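Long-range contacts in RsfP (Uncultured bacterium, PDB 4GLF), which probably cleaves the glycosidic bond of purine-type nucleosides with phosphate: residues R34-E39 and I49-L54; S97-L102 and T216-T221. All blocks are in the same frame, centred on the assembly; numbering follows the deposited sequence.

Contact 1 joins 34-39 to 49-54 and is complete before contact 2, between 97-102 and 216-221, begins, so the two follow one another along the chain. Their centres lie 26 Å apart, on opposite sides of the chain's centre, and their nearest atoms remain about 12 Å from each other. Both nevertheless belong to one mixed sheet: strand 49-54 pairs with 57-63, which pairs with 16-20, which pairs with 92-101. Contact 1 is a local antiparallel pairing towards the margin, partly buried. Contact 2 is a buried parallel pairing that bridges over a hundred residues and sets strands 92-101 and 213-221 side by side in the core of the sheet.

Contact 1 of 2, residues R34-E39 and I49-L54; sequences RSVKIE and IVLGEL
Arg34 and Glu53 meet because one chain is stretched and the other folded: Arg34 runs extended from CG to NE along the neighbouring strand, while Glu53 bends at its second torsion (chi2 75°) and brings its carboxylate back toward the arginine. Arg34 NH2 then donates to Glu53 OE2 at 2.7 Å, using the syn lone pair of that oxygen. The acceptor lies practically in the guanidinium plane, and the two flat groups are nearly coplanar, 28° apart, so this salt bridge is made at the guanidinium edge. One guanidinium face receives Leu51, whose CB is 3.9 Å from Arg34 NE. Thr58 also bonds Glu53 OE2, which therefore has two polar partners. With an alanine here instead of Arg34, the Glu53 carboxylate is likely to lose its cationic partner, keeping Thr58, and the CB side of Leu51 would probably lose its cover.

Behind these side chains the backbones pair as an antiparallel hairpin with a long connection, and 49-54 continues the meander by pairing on its other edge with strand 57-63. Arg34 and Leu51 form a hydrogen-bonded pair, with Arg34 N to Leu51 O at 3.0 Å and Leu51 N to Arg34 O at 2.9 Å. Ser35 and Val50 follow as a non-hydrogen-bonded pair. At Val36 and Ile49 the ladder weakens: Val36 N reaches Ile49 O at 2.9 Å, but the return bond from Ile49 N to Val36 O is weak at 3.2 Å.

On the face shared by Arg34, Val36, Ile49 and Leu51, Val36 CG1 makes the nearer contact with Leu51 CD1 (3.8 Å), the side chains crossing at about a right angle, whereas CG2 lies between Ile49 CB, at 4.1 Å, and the same Leu51 methyl. Ile49 and Leu51 also touch Ala60 of strand 57-63.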
ATOM      1  N   ARG A  34      14.461  34.330  12.221  1.00 45.28           N
ATOM      2  CA  ARG A  34      13.391  34.983  11.481  1.00 48.10           C
ATOM      3  C   ARG A  34      12.453  33.950  10.830  1.00 49.08           C
ATOM      4  O   ARG A  34      12.856  32.838  10.626  1.00 48.34           O
ATOM      5  CB  ARG A  34      13.964  35.918  10.418  1.00 48.74           C
ATOM      6  CG  ARG A  34      15.337  35.558   9.910  1.00 45.64           C
ATOM      7  CD  ARG A  34      15.553  36.186   8.568  1.00 46.40           C
ATOM      8  NE  ARG A  34      16.724  35.766   7.830  1.00 45.72           N
ATOM      9  CZ  ARG A  34      17.872  35.386   8.348  1.00 48.02           C
ATOM     10  NH1 ARG A  34      18.045  35.344   9.641  1.00 51.29           N
ATOM     11  NH2 ARG A  34      18.849  35.043   7.559  1.00 46.31           N
ATOM     12  N   SER A  35      11.223  34.324  10.500  1.00 44.84           N
ATOM     13  CA  SER A  35      10.248  33.391   9.911  1.00 47.22           C
ATOM     14  C   SER A  35       9.876  33.809   8.507  1.00 48.53           C
ATOM     15  O   SER A  35       9.784  35.006   8.243  1.00 48.42           O
ATOM     16  CB  SER A  35       8.978  33.443  10.730  1.00 49.26           C
ATOM     17  OG  SER A  35       9.224  32.672  11.859  1.00 54.45           O
ATOM     18  N   VAL A  36       9.609  32.854   7.620  1.00 45.26           N
ATOM     19  CA  VAL A  36       9.122  33.221   6.297  1.00 46.86           C
ATOM     20  C   VAL A  36       7.957  32.325   5.931  1.00 48.35           C
ATOM     21  O   VAL A  36       7.999  31.129   6.181  1.00 44.83           O
ATOM     22  CB  VAL A  36      10.238  33.224   5.214  1.00 47.79           C
ATOM     23  CG1 VAL A  36      11.378  34.163   5.647  1.00 52.03           C
ATOM     24  CG2 VAL A  36      10.802  31.830   5.014  1.00 46.34           C
ATOM     25  N   LYS A  37       6.903  32.940   5.392  1.00 47.90           N
ATOM     26  CA  LYS A  37       5.709  32.251   4.938  1.00 53.03           C
ATOM     27  C   LYS A  37       5.945  32.047   3.418  1.00 48.95           C
ATOM     28  O   LYS A  37       6.170  32.989   2.680  1.00 51.26           O
ATOM     29  CB  LYS A  37       4.497  33.156   5.243  1.00 59.64           C
ATOM     30  CG  LYS A  37       3.119  32.668   4.787  1.00 67.25           C
ATOM     31  CD  LYS A  37       2.411  31.708   5.733  1.00 68.99           C
ATOM     32  CE  LYS A  37       1.614  30.672   4.912  1.00 75.32           C
ATOM     33  NZ  LYS A  37       2.467  29.688   4.153  1.00 72.84           N
ATOM     34  N   ILE A  38       6.052  30.819   2.976  1.00 46.15           N
ATOM     35  CA  ILE A  38       6.295  30.566   1.525  1.00 46.39           C
ATOM     36  C   ILE A  38       5.043  29.887   1.002  1.00 44.62           C
ATOM     37  O   ILE A  38       4.596  28.925   1.591  1.00 47.34           O
ATOM     38  CB  ILE A  38       7.530  29.656   1.278  1.00 43.17           C
ATOM     39  CG1 ILE A  38       8.781  30.348   1.806  1.00 43.41           C
ATOM     40  CG2 ILE A  38       7.664  29.308  -0.210  1.00 41.74           C
ATOM     41  CD1 ILE A  38       9.952  29.456   2.047  1.00 38.70           C
ATOM     42  N   GLU A  39       4.428  30.399  -0.053  1.00 46.41           N
ATOM     43  CA  GLU A  39       3.310  29.688  -0.651  0.50 46.44           C
ATOM     44  C   GLU A  39       3.886  28.823  -1.774  1.00 46.58           C
ATOM     45  O   GLU A  39       4.930  29.175  -2.367  1.00 46.68           O
ATOM     46  CB  GLU A  39       2.271  30.668  -1.177  0.50 50.10           C
ATOM     47  CG  GLU A  39       0.843  30.329  -0.751  0.50 51.44           C
ATOM     48  CD  GLU A  39       0.311  29.066  -1.418  0.50 49.83           C
ATOM     49  OE1 GLU A  39       0.034  29.104  -2.646  0.50 51.99           O
ATOM     50  OE2 GLU A  39       0.140  28.059  -0.708  0.50 45.35           O
ATOM     51  N   ILE A  49       8.797  28.420   7.673  1.00 38.34           N
ATOM     52  CA  ILE A  49      10.234  28.094   7.747  1.00 38.06           C
ATOM     53  C   ILE A  49      11.005  29.159   8.564  1.00 39.11           C
ATOM     54  O   ILE A  49      10.860  30.382   8.322  1.00 39.92           O
ATOM     55  CB  ILE A  49      10.787  27.971   6.304  1.00 39.26           C
ATOM     56  CG1 ILE A  49      10.289  26.656   5.684  1.00 38.96           C
ATOM     57  CG2 ILE A  49      12.308  27.959   6.265  1.00 38.07           C
ATOM     58  CD1 ILE A  49       8.800  26.562   5.458  1.00 42.03           C
ATOM     59  N   VAL A  50      11.774  28.717   9.555  1.00 36.97           N
ATOM     60  CA  VAL A  50      12.653  29.592  10.328  1.00 38.75           C
ATOM     61  C   VAL A  50      14.047  29.622   9.655  1.00 38.06           C
ATOM     62  O   VAL A  50      14.596  28.588   9.260  1.00 36.74           O
ATOM     63  CB  VAL A  50      12.810  29.096  11.782  1.00 38.57           C
ATOM     64  CG1 VAL A  50      13.834  29.963  12.578  1.00 39.77           C
ATOM     65  CG2 VAL A  50      11.450  29.070  12.506  1.00 40.39           C
ATOM     66  N   LEU A  51      14.594  30.805   9.507  1.00 38.65           N
ATOM     67  CA  LEU A  51      15.936  31.015   8.933  1.00 40.25           C
ATOM     68  C   LEU A  51      16.812  31.657  10.017  1.00 43.63           C
ATOM     69  O   LEU A  51      16.320  32.414  10.822  1.00 43.98           O
ATOM     70  CB  LEU A  51      15.872  31.982   7.765  1.00 42.08           C
ATOM     71  CG  LEU A  51      15.116  31.445   6.551  1.00 40.23           C
ATOM     72  CD1 LEU A  51      14.815  32.577   5.583  1.00 46.72           C
ATOM     73  CD2 LEU A  51      15.980  30.418   5.876  1.00 38.35           C
ATOM     74  N   GLY A  52      18.095  31.316  10.064  1.00 44.01           N
ATOM     75  CA  GLY A  52      19.023  32.045  10.932  1.00 43.04           C
ATOM     76  C   GLY A  52      20.426  31.623  10.536  1.00 44.11           C
ATOM     77  O   GLY A  52      20.585  30.803   9.616  1.00 44.79           O
ATOM     78  N   GLU A  53      21.431  32.161  11.227  1.00 43.27           N
ATOM     79  CA  GLU A  53      22.803  31.841  10.895  1.00 43.49           C
ATOM     80  C   GLU A  53      23.477  31.061  12.012  1.00 42.75           C
ATOM     81  O   GLU A  53      23.307  31.359  13.216  1.00 39.42           O
ATOM     82  CB  GLU A  53      23.605  33.113  10.587  1.00 46.84           C
ATOM     83  CG  GLU A  53      23.328  33.616   9.168  1.00 46.76           C
ATOM     84  CD  GLU A  53      21.966  34.301   9.026  1.00 49.08           C
ATOM     85  OE1 GLU A  53      21.541  35.058   9.958  1.00 45.67           O
ATOM     86  OE2 GLU A  53      21.327  34.043   7.974  1.00 48.41           O
ATOM     87  N   LEU A  54      24.232  30.060  11.577  1.00 41.56           N
ATOM     88  CA  LEU A  54      25.116  29.278  12.454  1.00 44.10           C
ATOM     89  C   LEU A  54      26.522  29.675  12.001  1.00 45.06           C
ATOM     90  O   LEU A  54      26.924  29.348  10.892  1.00 42.75           O
ATOM     91  CB  LEU A  54      24.849  27.768  12.269  1.00 43.69           C
ATOM     92  CG  LEU A  54      23.723  27.174  13.121  1.00 42.37           C
ATOM     93  CD1 LEU A  54      23.492  25.659  12.875  1.00 42.65           C
ATOM     94  CD2 LEU A  54      23.971  27.465  14.603  1.00 41.68           C
TER

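Contact 2 of 2, residues S97-L102 and T216-T221; sequences SAVGSL and TLALVT
Val99 sets both of its methyl groups against Ala218: Val99 CG2 lies 3.8 Å and Val99 CG1 3.9 Å from Ala218 CB, so the small alanine is met by the forked end of the valine and not by one tip. The first torsion (chi1 -63°) turns the fork onto the alanine, with CG1 anti to the carbonyl carbon and CG2 between it and the backbone N. CG2 also meets Val220 CG2 at 4.2 Å, a looser contact. The other Val220 branch, CG1, is trans to its backbone N (chi1 -179°) and turns to Ser101 CB at 4.0 Å, so Val220 touches two residues with two different methyls. Tyr171 of strand 169-173 packs on Ser97 and Val99 on this same face.

Ala98 and Leu219 point to the other face. There Ala98 CB touches Thr221 CG2 at 3.6 Å, methyl against methyl, and Leu219 lies against Asn245 and Ala249 of helix 238-263.

The strands pair in parallel, with Ser97 beside Ala218, Ala98 beside Leu219 and Val99 beside Val220. Leu219 N to Ser97 O measures 2.8 Å and Val99 N to Leu219 O 2.9 Å, while Ser97 N bonds Leu217 O and Thr221 N bonds Val99 O, giving four rungs. The short axes are turned 52° against each other.

This is the parallel core of the phosphorylase fold, and in relatives the nucleoside pocket lies near the C-terminal ends of such strands. The closest side-chain contacts between the strands are mainly apolar, carbon against carbon. The hydrogen bonds between them are all backbone to backbone, while the hydroxyls of Ser101 and Thr216 find partners outside, in Leu106 O and Asn200 OD1.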
ATOM      1  N   SER A  97      14.802  12.523  12.539  1.00 36.54           N
ATOM      2  CA  SER A  97      13.543  11.882  12.923  1.00 36.73           C
ATOM      3  C   SER A  97      13.637  10.809  14.019  1.00 39.19           C
ATOM      4  O   SER A  97      14.692  10.152  14.179  1.00 36.54           O
ATOM      5  CB  SER A  97      12.810  11.383  11.683  1.00 44.73           C
ATOM      6  OG  SER A  97      13.442  10.261  11.152  1.00 49.06           O
ATOM      7  N   ALA A  98      12.558  10.648  14.786  1.00 31.85           N
ATOM      8  CA  ALA A  98      12.541   9.641  15.892  1.00 34.04           C
ATOM      9  C   ALA A  98      12.251   8.283  15.269  1.00 34.02           C
ATOM     10  O   ALA A  98      11.428   8.201  14.322  1.00 37.96           O
ATOM     11  CB  ALA A  98      11.486  10.026  16.964  1.00 32.47           C
ATOM     12  N   VAL A  99      12.933   7.217  15.719  1.00 30.18           N
ATOM     13  CA  VAL A  99      12.741   5.894  15.098  1.00 27.47           C
ATOM     14  C   VAL A  99      12.722   4.800  16.172  1.00 28.70           C
ATOM     15  O   VAL A  99      13.197   4.987  17.335  1.00 30.32           O
ATOM     16  CB  VAL A  99      13.802   5.510  13.976  1.00 25.47           C
ATOM     17  CG1 VAL A  99      13.742   6.449  12.772  1.00 25.24           C
ATOM     18  CG2 VAL A  99      15.209   5.454  14.570  1.00 24.62           C
ATOM     19  N   GLY A 100      12.072   3.695  15.827  1.00 28.06           N
ATOM     20  CA  GLY A 100      12.060   2.516  16.696  1.00 29.36           C
ATOM     21  C   GLY A 100      13.228   1.666  16.170  1.00 28.77           C
ATOM     22  O   GLY A 100      13.525   1.672  14.953  1.00 29.74           O
ATOM     23  N   SER A 101      13.918   0.939  17.046  1.00 28.14           N
ATOM     24  CA  SER A 101      14.969  -0.022  16.608  1.00 28.62           C
ATOM     25  C   SER A 101      14.386  -1.387  16.280  1.00 31.92           C
ATOM     26  O   SER A 101      13.470  -1.890  17.005  1.00 30.75           O
ATOM     27  CB  SER A 101      15.975  -0.223  17.738  1.00 31.03           C
ATOM     28  OG  SER A 101      16.817  -1.359  17.528  1.00 30.98           O
ATOM     29  N   LEU A 102      14.888  -1.995  15.216  1.00 28.78           N
ATOM     30  CA  LEU A 102      14.545  -3.405  14.956  1.00 31.09           C
ATOM     31  C   LEU A 102      15.712  -4.346  15.311  1.00 33.82           C
ATOM     32  O   LEU A 102      15.688  -5.499  14.971  1.00 36.54           O
ATOM     33  CB  LEU A 102      14.186  -3.575  13.481  1.00 30.15           C
ATOM     34  CG  LEU A 102      12.888  -2.868  13.045  1.00 32.14           C
ATOM     35  CD1 LEU A 102      12.807  -2.789  11.516  1.00 28.62           C
ATOM     36  CD2 LEU A 102      11.598  -3.505  13.675  1.00 30.20           C
ATOM     37  N   THR A 216      19.427  11.342   6.328  1.00 28.19           N
ATOM     38  CA  THR A 216      18.637  11.273   7.555  1.00 30.30           C
ATOM     39  C   THR A 216      19.570  11.095   8.774  1.00 26.92           C
ATOM     40  O   THR A 216      20.508  10.289   8.746  1.00 25.83           O
ATOM     41  CB  THR A 216      17.655  10.056   7.456  1.00 34.56           C
ATOM     42  OG1 THR A 216      16.652  10.323   6.445  1.00 37.73           O
ATOM     43  CG2 THR A 216      16.972   9.821   8.760  1.00 34.92           C
ATOM     44  N   LEU A 217      19.292  11.833   9.816  1.00 25.91           N
ATOM     45  CA  LEU A 217      19.798  11.515  11.146  1.00 29.67           C
ATOM     46  C   LEU A 217      18.640  10.911  12.060  1.00 27.96           C
ATOM     47  O   LEU A 217      17.690  11.634  12.486  1.00 31.20           O
ATOM     48  CB  LEU A 217      20.288  12.815  11.800  1.00 30.62           C
ATOM     49  CG  LEU A 217      20.734  12.685  13.276  1.00 32.39           C
ATOM     50  CD1 LEU A 217      21.944  11.824  13.311  1.00 34.21           C
ATOM     51  CD2 LEU A 217      21.180  14.037  13.863  1.00 33.35           C
ATOM     52  N   ALA A 218      18.718   9.624  12.332  1.00 25.57           N
ATOM     53  CA  ALA A 218      17.614   8.922  13.015  1.00 29.30           C
ATOM     54  C   ALA A 218      17.944   8.846  14.510  1.00 29.17           C
ATOM     55  O   ALA A 218      19.079   8.534  14.848  1.00 31.63           O
ATOM     56  CB  ALA A 218      17.434   7.577  12.359  1.00 23.56           C
ATOM     57  N   LEU A 219      16.998   9.142  15.393  1.00 30.15           N
ATOM     58  CA  LEU A 219      17.226   9.106  16.821  1.00 29.77           C
ATOM     59  C   LEU A 219      16.424   7.954  17.395  1.00 30.06           C
ATOM     60  O   LEU A 219      15.201   7.957  17.387  1.00 29.13           O
ATOM     61  CB  LEU A 219      16.730  10.423  17.512  1.00 30.31           C
ATOM     62  CG  LEU A 219      17.127  11.736  16.792  1.00 30.69           C
ATOM     63  CD1 LEU A 219      16.497  12.923  17.524  1.00 33.00           C
ATOM     64  CD2 LEU A 219      18.670  11.834  16.815  1.00 30.97           C
ATOM     65  N   VAL A 220      17.124   6.978  17.908  1.00 29.24           N
ATOM     66  CA  VAL A 220      16.464   5.808  18.411  1.00 31.50           C
ATOM     67  C   VAL A 220      15.742   6.137  19.670  1.00 36.83           C
ATOM     68  O   VAL A 220      16.331   6.659  20.627  1.00 37.49           O
ATOM     69  CB  VAL A 220      17.447   4.647  18.607  1.00 29.20           C
ATOM     70  CG1 VAL A 220      16.704   3.413  19.126  1.00 30.82           C
ATOM     71  CG2 VAL A 220      18.156   4.320  17.268  1.00 30.43           C
ATOM     72  N   THR A 221      14.438   5.871  19.700  1.00 38.77           N
ATOM     73  CA  THR A 221      13.738   6.287  20.869  1.00 43.30           C
ATOM     74  C   THR A 221      13.219   5.078  21.639  1.00 49.30           C
ATOM     75  O   THR A 221      12.973   5.149  22.878  1.00 48.76           O
ATOM     76  CB  THR A 221      12.669   7.349  20.588  1.00 49.24           C
ATOM     77  OG1 THR A 221      11.567   6.710  19.971  1.00 53.13           O
ATOM     78  CG2 THR A 221      13.203   8.401  19.621  1.00 49.39           C
TER